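Local structure of CutA1 (Shewanella, 3AHP) at residues C34-Q39 against P58-C63. The protein probably takes part in tolerance to divalent metal ions and forms a stable trimer. Numbering follows the deposited sequence.
Sequences CVQIGQ and PMQIKC
Gln-36 and Gln-60 face each other as a hydrogen-bonded antiparallel pair: Gln-36 N donates to Gln-60 O (2.9 Å) and Gln-60 N to Gln-36 O (2.9 Å). Their side chains rise side by side from one face of the sheet, where Gln-36 CB lies 4.0 Å from Gln-60 CB. The two amide planes are 37° apart. With CG anti to the backbone N (chi1 -174°) and the chain extended beyond it, Gln-36 brings its amide alongside that of Gln-60. Lys-62 slants toward this pair, its CE 4.1 Å from Cys-34 SG, while its NZ forms a salt bridge with Glu-85 of the second subunit. With an alanine here in place of Gln-36, the Gln-60 amide would probably lose the group lying alongside it and be freer to turn. On the other face, Val-35 CG2 lies 4.1 Å from Ile-61 CG1, the two side chains side by side, and Met-59 runs alongside Ile-37; Ala-23 of helix 16-28 packs against Val-35, Ile-37 and Met-59. The axes of strand 34-38 and the 58-63 segment run antiparallel, 166° between their N-to-C directions. Strand 34-38 also pairs with a strand of the second subunit, continuing the sheet across the interface, as in the trimers of the CutA1 family, whose ferredoxin-like subunits join their sheets edge to edge.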
# COMPACT_ATOMS: atom_id res chain seq x y z
N CYS B 34 -1.21 -12.80 8.62
CA CYS B 34 -1.34 -11.49 9.25
C CYS B 34 -2.23 -10.53 8.48
O CYS B 34 -2.18 -10.46 7.24
CB CYS B 34 0.02 -10.84 9.45
SG CYS B 34 -0.11 -9.14 10.04
N VAL B 35 -2.97 -9.73 9.25
CA VAL B 35 -3.88 -8.75 8.71
C VAL B 35 -3.75 -7.41 9.43
O VAL B 35 -3.77 -7.34 10.66
CB VAL B 35 -5.35 -9.23 8.75
CG1 VAL B 35 -6.29 -8.11 8.34
CG2 VAL B 35 -5.55 -10.43 7.86
N GLN B 36 -3.70 -6.34 8.65
CA GLN B 36 -3.45 -5.01 9.18
C GLN B 36 -4.69 -4.16 8.95
O GLN B 36 -5.20 -4.08 7.84
CB GLN B 36 -2.24 -4.40 8.47
CG GLN B 36 -1.76 -3.05 8.99
CD GLN B 36 -0.64 -2.46 8.12
OE1 GLN B 36 0.46 -3.00 8.05
NE2 GLN B 36 -0.96 -1.39 7.39
N ILE B 37 -5.21 -3.59 10.02
CA ILE B 37 -6.31 -2.66 9.94
C ILE B 37 -5.81 -1.28 10.26
O ILE B 37 -5.41 -1.02 11.40
CB ILE B 37 -7.40 -3.01 10.97
CG1 ILE B 37 -7.87 -4.46 10.83
CG2 ILE B 37 -8.55 -1.99 10.89
CD1 ILE B 37 -8.76 -4.94 12.00
N GLY B 38 -5.85 -0.39 9.28
CA GLY B 38 -5.48 1.01 9.51
C GLY B 38 -6.59 1.83 10.12
O GLY B 38 -7.75 1.41 10.17
N GLN B 39 -6.26 3.06 10.50
CA GLN B 39 -7.23 4.04 10.93
C GLN B 39 -7.99 4.63 9.76
O GLN B 39 -7.57 4.49 8.63
CB GLN B 39 -6.52 5.14 11.68
CG GLN B 39 -6.19 4.72 13.10
CD GLN B 39 -5.39 5.77 13.78
OE1 GLN B 39 -4.17 5.63 13.93
NE2 GLN B 39 -6.03 6.91 14.01
N PRO B 58 -9.40 0.58 6.30
CA PRO B 58 -8.54 -0.06 5.32
C PRO B 58 -7.89 -1.33 5.83
O PRO B 58 -7.61 -1.42 6.96
CB PRO B 58 -7.52 1.02 5.07
CG PRO B 58 -7.46 1.72 6.24
CD PRO B 58 -8.75 1.76 6.85
N MET B 59 -7.71 -2.33 4.98
CA MET B 59 -7.07 -3.58 5.41
C MET B 59 -5.95 -4.02 4.46
O MET B 59 -6.13 -4.01 3.25
CB MET B 59 -8.10 -4.70 5.52
CG MET B 59 -9.05 -4.57 6.68
SD MET B 59 -10.11 -6.02 6.85
CE MET B 59 -9.23 -6.93 8.09
N GLN B 60 -4.81 -4.44 5.01
CA GLN B 60 -3.83 -5.19 4.25
C GLN B 60 -3.79 -6.66 4.67
O GLN B 60 -3.64 -6.96 5.85
CB GLN B 60 -2.43 -4.61 4.43
CG GLN B 60 -2.21 -3.19 3.92
CD GLN B 60 -0.76 -2.73 4.15
OE1 GLN B 60 -0.41 -1.58 3.88
NE2 GLN B 60 0.07 -3.65 4.70
N ILE B 61 -3.91 -7.57 3.71
CA ILE B 61 -3.82 -9.01 3.99
C ILE B 61 -2.55 -9.60 3.39
O ILE B 61 -2.27 -9.44 2.20
CB ILE B 61 -5.03 -9.80 3.42
CG1 ILE B 61 -6.35 -9.31 4.02
CG2 ILE B 61 -4.84 -11.28 3.67
CD1 ILE B 61 -7.56 -9.47 3.09
N LYS B 62 -1.78 -10.31 4.20
CA LYS B 62 -0.61 -10.97 3.66
C LYS B 62 -0.79 -12.46 3.69
O LYS B 62 -1.15 -13.04 4.72
CB LYS B 62 0.66 -10.53 4.39
CG LYS B 62 0.96 -9.05 4.21
CD LYS B 62 1.43 -8.42 5.50
CE LYS B 62 0.32 -7.68 6.22
NZ LYS B 62 0.54 -6.20 6.13
N CYS B 63 -0.59 -13.09 2.53
CA CYS B 63 -1.02 -14.45 2.33
C CYS B 63 -0.28 -15.16 1.20
O CYS B 63 0.39 -14.54 0.38
CB CYS B 63 -2.51 -14.48 2.04
SG CYS B 63 -2.94 -13.92 0.39